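Local coordinates for protein 16S rRNA (adenine(1408)-N(1))-methyltransferase (Escherichia coli, PDB 3MTE) that methylates N1 of adenine 1408 in the 16S rRNA of assembled 30S subunits, using S-adenosylmethionine, and so confers resistance to several aminoglycosides, at residues N127-A132 against G217-H222; F140-S145 against P159-A164; K133-F138 against G179-D184. All coordinates share one frame; numbering follows the deposited sequence.

Contact 1 (N127-A132 against G217-H222); sequences NVADLA and GHVSKH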
ATOM      1  N   ASN A 127       4.792  -8.376   9.671  1.00 23.28           N
ATOM      2  CA  ASN A 127       5.863  -8.235   8.688  1.00 27.21           C
ATOM      3  C   ASN A 127       5.744  -6.925   7.919  1.00 23.43           C
ATOM      4  O   ASN A 127       6.747  -6.302   7.579  1.00 25.17           O
ATOM      5  CB  ASN A 127       5.928  -9.453   7.765  1.00 32.76           C
ATOM      6  CG  ASN A 127       6.355 -10.709   8.509  1.00 33.56           C
ATOM      7  OD1 ASN A 127       7.013 -10.629   9.544  1.00 49.08           O
ATOM      8  ND2 ASN A 127       5.974 -11.868   7.997  1.00 37.46           N
ATOM      9  N   VAL A 128       4.509  -6.485   7.685  1.00 20.11           N
ATOM     10  CA  VAL A 128       4.267  -5.171   7.099  1.00 20.69           C
ATOM     11  C   VAL A 128       4.737  -4.050   8.039  1.00 23.83           C
ATOM     12  O   VAL A 128       5.390  -3.095   7.605  1.00 22.86           O
ATOM     13  CB  VAL A 128       2.771  -4.986   6.723  1.00 26.32           C
ATOM     14  CG1 VAL A 128       2.489  -3.553   6.293  1.00 23.95           C
ATOM     15  CG2 VAL A 128       2.386  -5.957   5.620  1.00 23.50           C
ATOM     16  N   ALA A 129       4.415  -4.170   9.329  1.00 20.64           N
ATOM     17  CA  ALA A 129       4.840  -3.173  10.309  1.00 23.66           C
ATOM     18  C   ALA A 129       6.371  -3.110  10.378  1.00 27.87           C
ATOM     19  O   ALA A 129       6.946  -2.055  10.629  1.00 26.51           O
ATOM     20  CB  ALA A 129       4.254  -3.473  11.695  1.00 23.71           C
ATOM     21  N   ASP A 130       7.023  -4.247  10.152  1.00 24.59           N
ATOM     22  CA  ASP A 130       8.486  -4.309  10.179  1.00 26.67           C
ATOM     23  C   ASP A 130       9.131  -3.428   9.115  1.00 28.92           C
ATOM     24  O   ASP A 130      10.306  -3.075   9.230  1.00 30.55           O
ATOM     25  CB  ASP A 130       8.974  -5.749  10.007  1.00 28.40           C
ATOM     26  CG  ASP A 130       8.989  -6.517  11.309  1.00 42.55           C
ATOM     27  OD1 ASP A 130       8.850  -5.876  12.373  1.00 42.75           O
ATOM     28  OD2 ASP A 130       9.148  -7.756  11.268  1.00 49.22           O
ATOM     29  N   LEU A 131       8.370  -3.076   8.084  1.00 21.55           N
ATOM     30  CA  LEU A 131       8.887  -2.223   7.009  1.00 28.19           C
ATOM     31  C   LEU A 131       9.019  -0.778   7.459  1.00 30.48           C
ATOM     32  O   LEU A 131       9.677   0.033   6.805  1.00 24.52           O
ATOM     33  CB  LEU A 131       7.945  -2.233   5.809  1.00 23.58           C
ATOM     34  CG  LEU A 131       7.580  -3.558   5.146  1.00 25.38           C
ATOM     35  CD1 LEU A 131       6.555  -3.292   4.048  1.00 29.86           C
ATOM     36  CD2 LEU A 131       8.821  -4.240   4.592  1.00 31.17           C
ATOM     37  N   ALA A 132       8.348  -0.444   8.555  1.00 25.67           N
ATOM     38  CA  ALA A 132       8.233   0.943   8.949  1.00 22.63           C
ATOM     39  C   ALA A 132       9.118   1.297  10.121  1.00 24.51           C
ATOM     40  O   ALA A 132       9.448   0.449  10.954  1.00 27.84           O
ATOM     41  CB  ALA A 132       6.766   1.288   9.264  1.00 23.12           C
ATOM     42  N   GLY A 217      -3.278   5.503  11.504  1.00 20.67           N
ATOM     43  CA  GLY A 217      -2.673   5.735  12.798  1.00 20.66           C
ATOM     44  C   GLY A 217      -1.174   5.679  12.643  1.00 21.32           C
ATOM     45  O   GLY A 217      -0.636   6.077  11.604  1.00 20.25           O
ATOM     46  N   HIS A 218      -0.498   5.183  13.667  1.00 21.25           N
ATOM     47  CA  HIS A 218       0.956   5.091  13.610  1.00 21.49           C
ATOM     48  C   HIS A 218       1.439   3.705  13.974  1.00 28.47           C
ATOM     49  O   HIS A 218       0.772   2.973  14.698  1.00 23.80           O
ATOM     50  CB  HIS A 218       1.588   6.141  14.524  1.00 23.49           C
ATOM     51  CG  HIS A 218       1.371   7.540  14.044  1.00 34.74           C
ATOM     52  ND1 HIS A 218       0.222   8.252  14.324  1.00 37.13           N
ATOM     53  CD2 HIS A 218       2.131   8.341  13.260  1.00 36.98           C
ATOM     54  CE1 HIS A 218       0.298   9.441  13.752  1.00 42.25           C
ATOM     55  NE2 HIS A 218       1.445   9.520  13.100  1.00 42.99           N
ATOM     56  N   VAL A 219       2.615   3.354  13.474  1.00 25.95           N
ATOM     57  CA  VAL A 219       3.170   2.040  13.722  1.00 28.79           C
ATOM     58  C   VAL A 219       3.763   2.050  15.129  1.00 35.40           C
ATOM     59  O   VAL A 219       4.602   2.890  15.453  1.00 36.30           O
ATOM     60  CB  VAL A 219       4.234   1.671  12.659  1.00 26.44           C
ATOM     61  CG1 VAL A 219       4.931   0.375  13.034  1.00 32.37           C
ATOM     62  CG2 VAL A 219       3.587   1.555  11.270  1.00 21.21           C
ATOM     63  N   SER A 220       3.301   1.133  15.970  1.00 32.24           N
ATOM     64  CA  SER A 220       3.676   1.145  17.377  1.00 41.67           C
ATOM     65  C   SER A 220       4.632   0.014  17.724  1.00 47.45           C
ATOM     66  O   SER A 220       5.224   0.004  18.800  1.00 59.48           O
ATOM     67  CB  SER A 220       2.427   1.039  18.252  1.00 42.48           C
ATOM     68  OG  SER A 220       1.699  -0.143  17.946  1.00 39.31           O
ATOM     69  N   LYS A 221       4.776  -0.939  16.812  1.00 46.46           N
ATOM     70  CA  LYS A 221       5.543  -2.151  17.079  1.00 53.24           C
ATOM     71  C   LYS A 221       6.957  -1.873  17.593  1.00 60.23           C
ATOM     72  O   LYS A 221       7.545  -2.709  18.287  1.00 61.50           O
ATOM     73  CB  LYS A 221       5.601  -3.033  15.829  1.00 50.41           C
ATOM     74  CG  LYS A 221       6.196  -4.407  16.074  1.00 53.19           C
ATOM     75  CD  LYS A 221       6.193  -5.265  14.820  1.00 52.38           C
ATOM     76  CE  LYS A 221       6.882  -6.592  15.100  1.00 57.47           C
ATOM     77  NZ  LYS A 221       7.149  -7.370  13.865  1.00 57.20           N
ATOM     78  N   HIS A 222       7.495  -0.701  17.263  1.00 62.94           N
ATOM     79  CA  HIS A 222       8.895  -0.399  17.558  1.00 69.30           C
ATOM     80  C   HIS A 222       9.081   0.586  18.715  1.00 75.09           C
ATOM     81  O   HIS A 222       8.186   1.371  19.032  1.00 79.23           O
ATOM     82  CB  HIS A 222       9.599   0.117  16.301  1.00 64.84           C
ATOM     83  CG  HIS A 222       9.267  -0.660  15.064  1.00 61.11           C
ATOM     84  ND1 HIS A 222       9.641  -1.976  14.888  1.00 59.90           N
ATOM     85  CD2 HIS A 222       8.602  -0.305  13.939  1.00 52.93           C
ATOM     86  CE1 HIS A 222       9.216  -2.398  13.711  1.00 56.51           C
ATOM     87  NE2 HIS A 222       8.585  -1.403  13.114  1.00 50.99           N
TER
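Lys221 and His222, the last two residues of the chain, reach from the end of strand 212-219 to the C-terminal end of helix 122-129, where they meet Asp130 and the carbonyl of Ala129. The lysine carries CG anti to its backbone N (chi1 -171°) and stays extended beyond it, so that the aliphatic part runs past the helix end, CD lying 4.1 Å from Ala129 CB. Its ammonium then closes a salt bridge, Lys221 NZ to Asp130 OD1 at 2.7 Å, approaching that oxygen from above the carboxylate plane. NZ has a second partner in Ser126 OG, one turn back on the same helix, which helps to fix where the lysine ends.

His222 turns the edge of its ring to the backbone. NE2 donates to Ala129 O at 3.0 Å with an N-H...O angle of 161°; the acceptor lies near the imidazole plane, whereas the nitrogen stands above the carbonyl plane. Ala129 O also accepts from Ala132 N, in the type I turn from Ala129 to Ala132, and the two donors arrive from opposite faces of the carbonyl. CB of Lys221 lies over one face of the imidazole. His222 is poorly ordered, which limits how firmly this bond can be read.

Beneath the polar layer, Val219 spreads its two methyls between two alanines: CG1 stands 4.1 Å from Ala129 CB, and CG2 is 3.8 Å from Ala132 CB. Phe180 of strand 180-188 packs against both Val219 and Ala129, continuing this apolar layer. The contact joins the end of helix 122-129 and the turn after it to the last strand of the sheet, as helices flank the sheet in Rossmann-like methyltransferases.

Contact 2 (F140-S145 against P159-A164); sequences FVTTYS and PLLSKA
Tyr144 and Leu161 meet where the chain leaves strand 136-142, an interior strand of the Rossmann-like methyltransferase sheet, and where it later approaches helix 163-167. The phenol oxygen accepts a hydrogen bond from the backbone: Leu161 N to Tyr144 OH measures 2.8 Å, and the N-H...O angle of 168° makes it nearly straight. The same oxygen lies 3.6 Å from Leu160 CD2, so the residue before Leu161 packs beside the bond.

The Leu161 side chain lies along one face of the phenol and runs in the opposite direction to the tyrosine. Its CB is 3.8 Å from Tyr144 CZ, near the hydroxyl end, while CD1 reaches over the ring centre. This is a CH-pi contact, with Leu161 CD1 4.0 Å from the Tyr144 centroid and only 7° off the ring normal. Tyr144 CG lies anti to its own carbonyl carbon (chi1 -65°), an orientation that carries the ring out from the strand end to the incoming loop. The backbone amide and the leucine methyl thus hold the ring at its hydroxyl and over its face. Leu161 CD1 also touches the strand-end backbone, 3.6 Å from Thr143 C, and its other methyl, CD2, lies 3.9 Å from Thr142 OG1.

In the next shell, Leu161 also packs on Phe213 of strand 212-219, Ile118 of helix 111-118 and Phe166 of helix 163-167. Thr142 packs on Pro109, a residue of the S-adenosylmethionine site. Thr143 OG1 is bonded to Ser211 O, and Tyr144 O accepts from Arg210 NH1, tying the strand exit to the chain entering strand 212-219. Ser162, directly after Leu161, occupies the N-cap of helix 163-167, and its OG caps Tyr165 N.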
ATOM      1  N   PHE A 140      -4.883   2.254   5.889  1.00 13.71           N
ATOM      2  CA  PHE A 140      -5.416   1.152   5.111  1.00 12.44           C
ATOM      3  C   PHE A 140      -6.780   1.628   4.612  1.00 17.22           C
ATOM      4  O   PHE A 140      -7.622   2.052   5.415  1.00 18.02           O
ATOM      5  CB  PHE A 140      -5.652  -0.082   5.988  1.00 16.61           C
ATOM      6  CG  PHE A 140      -4.422  -0.578   6.734  1.00 20.23           C
ATOM      7  CD1 PHE A 140      -3.140  -0.395   6.211  1.00 17.24           C
ATOM      8  CD2 PHE A 140      -4.565  -1.265   7.933  1.00 22.04           C
ATOM      9  CE1 PHE A 140      -2.014  -0.870   6.896  1.00 20.04           C
ATOM     10  CE2 PHE A 140      -3.450  -1.740   8.631  1.00 21.43           C
ATOM     11  CZ  PHE A 140      -2.178  -1.553   8.105  1.00 23.70           C
ATOM     12  N   VAL A 141      -7.001   1.591   3.305  1.00 14.54           N
ATOM     13  CA  VAL A 141      -8.305   2.004   2.765  1.00 14.63           C
ATOM     14  C   VAL A 141      -8.956   0.797   2.102  1.00 16.08           C
ATOM     15  O   VAL A 141      -8.389   0.226   1.179  1.00 18.32           O
ATOM     16  CB  VAL A 141      -8.155   3.161   1.767  1.00 16.16           C
ATOM     17  CG1 VAL A 141      -9.501   3.546   1.189  1.00 16.82           C
ATOM     18  CG2 VAL A 141      -7.509   4.384   2.464  1.00 16.37           C
ATOM     19  N   THR A 142     -10.127   0.387   2.595  1.00 14.42           N
ATOM     20  CA  THR A 142     -10.713  -0.877   2.158  1.00 16.09           C
ATOM     21  C   THR A 142     -12.148  -0.727   1.673  1.00 15.09           C
ATOM     22  O   THR A 142     -12.855   0.186   2.091  1.00 17.75           O
ATOM     23  CB  THR A 142     -10.727  -1.905   3.304  1.00 21.10           C
ATOM     24  OG1 THR A 142     -11.423  -1.348   4.417  1.00 17.91           O
ATOM     25  CG2 THR A 142      -9.284  -2.263   3.737  1.00 17.43           C
ATOM     26  N   THR A 143     -12.544  -1.653   0.800  1.00 13.85           N
ATOM     27  CA  THR A 143     -13.904  -1.781   0.293  1.00 15.75           C
ATOM     28  C   THR A 143     -13.973  -3.164  -0.383  1.00 17.19           C
ATOM     29  O   THR A 143     -12.931  -3.745  -0.724  1.00 18.06           O
ATOM     30  CB  THR A 143     -14.213  -0.667  -0.731  1.00 18.52           C
ATOM     31  OG1 THR A 143     -15.611  -0.688  -1.064  1.00 18.66           O
ATOM     32  CG2 THR A 143     -13.390  -0.860  -2.005  1.00 18.62           C
ATOM     33  N   TYR A 144     -15.168  -3.719  -0.564  1.00 18.55           N
ATOM     34  CA  TYR A 144     -15.284  -4.948  -1.345  1.00 17.96           C
ATOM     35  C   TYR A 144     -15.119  -4.595  -2.810  1.00 17.03           C
ATOM     36  O   TYR A 144     -15.676  -3.605  -3.270  1.00 20.19           O
ATOM     37  CB  TYR A 144     -16.646  -5.618  -1.134  1.00 21.12           C
ATOM     38  CG  TYR A 144     -16.896  -6.113   0.268  1.00 22.25           C
ATOM     39  CD1 TYR A 144     -16.130  -7.134   0.815  1.00 23.06           C
ATOM     40  CD2 TYR A 144     -17.931  -5.580   1.037  1.00 25.57           C
ATOM     41  CE1 TYR A 144     -16.370  -7.601   2.100  1.00 26.81           C
ATOM     42  CE2 TYR A 144     -18.180  -6.047   2.315  1.00 27.75           C
ATOM     43  CZ  TYR A 144     -17.396  -7.053   2.843  1.00 32.81           C
ATOM     44  OH  TYR A 144     -17.644  -7.511   4.117  1.00 40.69           O
ATOM     45  N   SER A 145     -14.340  -5.388  -3.547  1.00 15.57           N
ATOM     46  CA  SER A 145     -14.096  -5.114  -4.963  1.00 19.13           C
ATOM     47  C   SER A 145     -15.346  -5.312  -5.814  1.00 20.61           C
ATOM     48  O   SER A 145     -15.563  -4.593  -6.787  1.00 21.99           O
ATOM     49  CB  SER A 145     -12.989  -6.023  -5.506  1.00 23.57           C
ATOM     50  OG  SER A 145     -11.775  -5.806  -4.808  1.00 19.79           O
ATOM     51  N   PRO A 159     -14.782 -11.252   8.974  1.00 39.05           N
ATOM     52  CA  PRO A 159     -15.622 -10.152   9.463  1.00 36.99           C
ATOM     53  C   PRO A 159     -16.140  -9.294   8.313  1.00 33.82           C
ATOM     54  O   PRO A 159     -15.441  -9.127   7.315  1.00 38.64           O
ATOM     55  CB  PRO A 159     -14.661  -9.336  10.336  1.00 41.74           C
ATOM     56  CG  PRO A 159     -13.543 -10.278  10.676  1.00 47.02           C
ATOM     57  CD  PRO A 159     -13.403 -11.173   9.487  1.00 44.64           C
ATOM     58  N   LEU A 160     -17.343  -8.747   8.453  1.00 30.88           N
ATOM     59  CA  LEU A 160     -17.913  -7.892   7.416  1.00 31.82           C
ATOM     60  C   LEU A 160     -17.352  -6.475   7.497  1.00 31.53           C
ATOM     61  O   LEU A 160     -17.219  -5.915   8.586  1.00 31.00           O
ATOM     62  CB  LEU A 160     -19.440  -7.861   7.527  1.00 20.00           C
ATOM     63  CG  LEU A 160     -20.164  -9.184   7.267  1.00 20.00           C
ATOM     64  CD1 LEU A 160     -21.652  -9.046   7.554  1.00 20.00           C
ATOM     65  CD2 LEU A 160     -19.931  -9.655   5.840  1.00 20.00           C
ATOM     66  N   LEU A 161     -17.023  -5.897   6.345  1.00 33.02           N
ATOM     67  CA  LEU A 161     -16.475  -4.538   6.304  1.00 28.05           C
ATOM     68  C   LEU A 161     -17.476  -3.515   6.806  1.00 30.73           C
ATOM     69  O   LEU A 161     -18.513  -3.294   6.178  1.00 31.83           O
ATOM     70  CB  LEU A 161     -16.048  -4.162   4.880  1.00 28.77           C
ATOM     71  CG  LEU A 161     -14.722  -4.755   4.431  1.00 27.82           C
ATOM     72  CD1 LEU A 161     -14.334  -4.239   3.056  1.00 30.00           C
ATOM     73  CD2 LEU A 161     -13.670  -4.371   5.417  1.00 32.72           C
ATOM     74  N   SER A 162     -17.173  -2.893   7.943  1.00 23.37           N
ATOM     75  CA  SER A 162     -18.000  -1.805   8.443  1.00 24.19           C
ATOM     76  C   SER A 162     -17.153  -0.908   9.322  1.00 25.45           C
ATOM     77  O   SER A 162     -16.090  -1.314   9.807  1.00 23.15           O
ATOM     78  CB  SER A 162     -19.209  -2.339   9.237  1.00 26.26           C
ATOM     79  OG  SER A 162     -18.808  -2.818  10.509  1.00 26.03           O
ATOM     80  N   LYS A 163     -17.613   0.321   9.516  1.00 24.03           N
ATOM     81  CA  LYS A 163     -16.928   1.219  10.425  1.00 21.83           C
ATOM     82  C   LYS A 163     -16.983   0.655  11.833  1.00 22.77           C
ATOM     83  O   LYS A 163     -15.984   0.689  12.550  1.00 24.16           O
ATOM     84  CB  LYS A 163     -17.540   2.618  10.381  1.00 27.60           C
ATOM     85  CG  LYS A 163     -16.900   3.563  11.366  1.00 28.54           C
ATOM     86  CD  LYS A 163     -17.281   5.013  11.118  1.00 30.28           C
ATOM     87  CE  LYS A 163     -16.543   5.910  12.098  1.00 33.67           C
ATOM     88  NZ  LYS A 163     -16.891   7.350  11.940  1.00 42.93           N
ATOM     89  N   ALA A 164     -18.151   0.131  12.222  1.00 22.70           N
ATOM     90  CA  ALA A 164     -18.335  -0.464  13.549  1.00 25.67           C
ATOM     91  C   ALA A 164     -17.299  -1.550  13.830  1.00 24.60           C
ATOM     92  O   ALA A 164     -16.717  -1.606  14.909  1.00 21.65           O
ATOM     93  CB  ALA A 164     -19.755  -1.029  13.698  1.00 31.30           C
TER

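Contact 3 (K133-F138 against G179-D184); sequences KKEAHF and GFRIDD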
ATOM      1  N   LYS A 133       9.499   2.567  10.183  1.00 25.39           N
ATOM      2  CA  LYS A 133      10.264   3.063  11.314  1.00 27.99           C
ATOM      3  C   LYS A 133       9.309   3.307  12.469  1.00 35.09           C
ATOM      4  O   LYS A 133       8.097   3.435  12.270  1.00 28.64           O
ATOM      5  CB  LYS A 133      11.012   4.343  10.939  1.00 29.78           C
ATOM      6  CG  LYS A 133      12.008   4.132   9.803  1.00 34.82           C
ATOM      7  CD  LYS A 133      12.997   5.278   9.667  1.00 39.06           C
ATOM      8  CE  LYS A 133      12.382   6.465   8.970  1.00 35.17           C
ATOM      9  NZ  LYS A 133      13.310   7.641   8.969  1.00 32.71           N
ATOM     10  N   LYS A 134       9.860   3.354  13.675  1.00 33.20           N
ATOM     11  CA  LYS A 134       9.073   3.624  14.867  1.00 37.01           C
ATOM     12  C   LYS A 134       8.192   4.850  14.649  1.00 35.66           C
ATOM     13  O   LYS A 134       8.673   5.904  14.218  1.00 32.25           O
ATOM     14  CB  LYS A 134      10.010   3.860  16.051  1.00 42.18           C
ATOM     15  CG  LYS A 134       9.316   4.017  17.388  1.00 44.61           C
ATOM     16  CD  LYS A 134      10.345   4.203  18.499  0.86 49.24           C
ATOM     17  CE  LYS A 134       9.685   4.244  19.866  0.94 52.41           C
ATOM     18  NZ  LYS A 134      10.699   4.218  20.959  0.75 56.23           N
ATOM     19  N   GLU A 135       6.902   4.692  14.931  1.00 35.06           N
ATOM     20  CA  GLU A 135       5.918   5.773  14.816  1.00 30.64           C
ATOM     21  C   GLU A 135       5.627   6.254  13.392  1.00 30.44           C
ATOM     22  O   GLU A 135       5.079   7.345  13.204  1.00 31.87           O
ATOM     23  CB  GLU A 135       6.286   6.957  15.717  1.00 36.67           C
ATOM     24  CG  GLU A 135       6.111   6.673  17.205  1.00 43.32           C
ATOM     25  CD  GLU A 135       4.670   6.325  17.572  1.00 48.78           C
ATOM     26  OE1 GLU A 135       3.739   7.023  17.099  1.00 42.82           O
ATOM     27  OE2 GLU A 135       4.472   5.357  18.339  1.00 50.79           O
ATOM     28  N   ALA A 136       5.963   5.437  12.396  1.00 27.42           N
ATOM     29  CA  ALA A 136       5.578   5.737  11.018  1.00 23.77           C
ATOM     30  C   ALA A 136       4.069   5.869  10.915  1.00 25.81           C
ATOM     31  O   ALA A 136       3.321   5.182  11.620  1.00 26.59           O
ATOM     32  CB  ALA A 136       6.058   4.648  10.069  1.00 20.76           C
ATOM     33  N   HIS A 137       3.612   6.737  10.023  1.00 22.42           N
ATOM     34  CA  HIS A 137       2.180   6.825   9.736  1.00 19.88           C
ATOM     35  C   HIS A 137       1.724   5.615   8.917  1.00 20.23           C
ATOM     36  O   HIS A 137       2.480   5.088   8.102  1.00 21.70           O
ATOM     37  CB  HIS A 137       1.872   8.120   8.989  1.00 23.02           C
ATOM     38  CG  HIS A 137       0.408   8.357   8.783  1.00 27.81           C
ATOM     39  ND1 HIS A 137      -0.235   8.053   7.602  1.00 32.50           N
ATOM     40  CD2 HIS A 137      -0.542   8.857   9.612  1.00 30.40           C
ATOM     41  CE1 HIS A 137      -1.519   8.353   7.712  1.00 34.05           C
ATOM     42  NE2 HIS A 137      -1.730   8.843   8.921  1.00 31.22           N
ATOM     43  N   PHE A 138       0.490   5.166   9.125  1.00 19.65           N
ATOM     44  CA  PHE A 138      -0.089   4.164   8.226  1.00 18.34           C
ATOM     45  C   PHE A 138      -1.518   4.520   7.885  1.00 17.12           C
ATOM     46  O   PHE A 138      -2.203   5.192   8.659  1.00 17.95           O
ATOM     47  CB  PHE A 138      -0.020   2.741   8.809  1.00 17.32           C
ATOM     48  CG  PHE A 138      -1.092   2.441   9.831  1.00 15.36           C
ATOM     49  CD1 PHE A 138      -2.306   1.866   9.444  1.00 18.66           C
ATOM     50  CD2 PHE A 138      -0.883   2.710  11.172  1.00 18.20           C
ATOM     51  CE1 PHE A 138      -3.298   1.589  10.398  1.00 19.27           C
ATOM     52  CE2 PHE A 138      -1.862   2.423  12.129  1.00 16.26           C
ATOM     53  CZ  PHE A 138      -3.067   1.872  11.740  1.00 16.94           C
ATOM     54  N   GLY A 179       1.377  -4.465  15.702  1.00 28.31           N
ATOM     55  CA  GLY A 179       2.233  -3.289  15.691  1.00 35.18           C
ATOM     56  C   GLY A 179       1.633  -2.037  15.075  1.00 34.86           C
ATOM     57  O   GLY A 179       2.355  -1.103  14.720  1.00 29.95           O
ATOM     58  N   PHE A 180       0.309  -2.007  14.942  1.00 24.24           N
ATOM     59  CA  PHE A 180      -0.379  -0.816  14.449  1.00 23.87           C
ATOM     60  C   PHE A 180      -1.300  -0.198  15.505  1.00 30.40           C
ATOM     61  O   PHE A 180      -2.179  -0.873  16.040  1.00 29.65           O
ATOM     62  CB  PHE A 180      -1.186  -1.139  13.182  1.00 23.23           C
ATOM     63  CG  PHE A 180      -0.337  -1.582  12.019  1.00 22.85           C
ATOM     64  CD1 PHE A 180       0.189  -0.653  11.135  1.00 22.22           C
ATOM     65  CD2 PHE A 180      -0.065  -2.929  11.812  1.00 26.83           C
ATOM     66  CE1 PHE A 180       0.979  -1.060  10.067  1.00 22.73           C
ATOM     67  CE2 PHE A 180       0.716  -3.344  10.744  1.00 30.80           C
ATOM     68  CZ  PHE A 180       1.240  -2.407   9.870  1.00 30.47           C
ATOM     69  N   ARG A 181      -1.088   1.082  15.809  1.00 23.13           N
ATOM     70  CA  ARG A 181      -1.963   1.810  16.723  0.54 26.60           C
ATOM     71  C   ARG A 181      -2.997   2.616  15.940  1.00 25.04           C
ATOM     72  O   ARG A 181      -2.658   3.612  15.309  1.00 26.21           O
ATOM     73  CB  ARG A 181      -1.144   2.749  17.615  0.54 29.61           C
ATOM     74  CG  ARG A 181      -1.951   3.392  18.741  0.54 33.29           C
ATOM     75  CD  ARG A 181      -1.189   4.537  19.416  0.54 35.14           C
ATOM     76  NE  ARG A 181      -1.230   5.765  18.626  0.54 33.29           N
ATOM     77  CZ  ARG A 181      -0.166   6.348  18.082  0.54 33.97           C
ATOM     78  NH1 ARG A 181       1.042   5.833  18.258  0.54 30.56           N
ATOM     79  NH2 ARG A 181      -0.310   7.459  17.375  0.54 36.67           N
ATOM     80  N   ILE A 182      -4.263   2.194  15.985  1.00 24.73           N
ATOM     81  CA  ILE A 182      -5.309   2.918  15.274  1.00 22.42           C
ATOM     82  C   ILE A 182      -5.576   4.267  15.941  1.00 28.12           C
ATOM     83  O   ILE A 182      -5.867   4.328  17.137  1.00 27.34           O
ATOM     84  CB  ILE A 182      -6.625   2.109  15.235  1.00 23.77           C
ATOM     85  CG1 ILE A 182      -6.425   0.821  14.436  1.00 22.84           C
ATOM     86  CG2 ILE A 182      -7.763   2.950  14.641  1.00 27.26           C
ATOM     87  CD1 ILE A 182      -7.658  -0.068  14.394  1.00 27.36           C
ATOM     88  N   ASP A 183      -5.480   5.340  15.163  1.00 27.24           N
ATOM     89  CA  ASP A 183      -5.761   6.690  15.651  1.00 30.07           C
ATOM     90  C   ASP A 183      -7.123   7.157  15.187  1.00 26.07           C
ATOM     91  O   ASP A 183      -7.787   7.946  15.867  1.00 26.91           O
ATOM     92  CB  ASP A 183      -4.738   7.687  15.111  1.00 31.04           C
ATOM     93  CG  ASP A 183      -3.417   7.615  15.821  1.00 36.35           C
ATOM     94  OD1 ASP A 183      -3.333   6.988  16.904  1.00 36.92           O
ATOM     95  OD2 ASP A 183      -2.460   8.199  15.283  1.00 33.91           O
ATOM     96  N   ASP A 184      -7.534   6.677  14.017  1.00 23.02           N
ATOM     97  CA  ASP A 184      -8.759   7.174  13.390  1.00 26.55           C
ATOM     98  C   ASP A 184      -9.397   6.100  12.514  1.00 22.21           C
ATOM     99  O   ASP A 184      -8.690   5.301  11.895  1.00 19.38           O
ATOM    100  CB  ASP A 184      -8.400   8.391  12.530  1.00 32.30           C
ATOM    101  CG  ASP A 184      -9.611   9.101  11.976  1.00 45.04           C
ATOM    102  OD1 ASP A 184      -9.707   9.209  10.738  0.42 45.90           O
ATOM    103  OD2 ASP A 184     -10.462   9.557  12.771  1.00 53.80           O
TER
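Phe138 holds CG between its backbone N and carbonyl carbon (chi1 79°), while Phe180 places CG anti to its carbonyl carbon; these torsions bring the two rings together as a T-shaped, edge-to-face pair. The residues belong to strands 136-142 and 180-188 of the Rossmann-like methyltransferase sheet, which are separated by strand 212-219. Accordingly, the short strand segments are 8.6 Å apart at their closest, too far for direct backbone pairing, and side chains bridge the gap.

The edge of Phe180 points at the face of Phe138: the centroids are 4.9 Å apart and the planes stand at 72°. Phe180 CD1 makes the closest approach, 3.5 Å from Phe138 CD2, and lies offset toward the rim of that ring. Phe180 CB adds an off-centre CH-pi contact to the same ring. Meanwhile the edge of Phe138 meets the backbone, with CE2 3.5 Å from Arg181 O. Phe140 packs against both phenylalanines, and Leu125, Val128 and Ala129 of helix 122-129 also contact Phe180.

Nearer the surface, charges join the segments. Glu135 bends at chi2 and Arg181 at chi3, bringing carboxylate and guanidinium edge to edge with their planes nearly coplanar. Arg181 also bonds Asp183 within its own strand, NE to OD1 at 3.0 Å, with two weak bonds from NH2 to the same carboxylate. In the conformer described the arginine sits between two acids, which probably eases their mutual repulsion; a second was modelled, so the network may be partly occupied. Asp183 OD2 has a further partner in His218 ND1 on the intervening strand. Across the segments, Arg181 NH1 donates to Glu135 OE1 at 3.2 Å, nearly straight at 172°; OE1 accepts through its syn lone pair, on the side of its partner oxygen, and lies in the guanidinium plane.

All three contacts reach the same seven-stranded mixed sheet, at its 136-142, 212-219 and 180-188 side. Contacts 1 and 3 are neighbours, their centres about 6 Å apart; they touch through probable backbone hydrogen bonds, Val219 N to Ala136 O and Ser220 N to Gly179 O, both 2.7 Å. Contact 2 lies farther along strand 136-142, about 21 Å from contact 1 and 19 Å from contact 3 between centres, and meets contact 3 where Phe140 packs on Phe180. Along the chain they are nested, contact 2 within contact 3 and contact 3 within contact 1; in the sheet, strand 212-219 lies antiparallel between the other two, the 3-2-1-4-5-7-6 order of Rossmann-like methyltransferases.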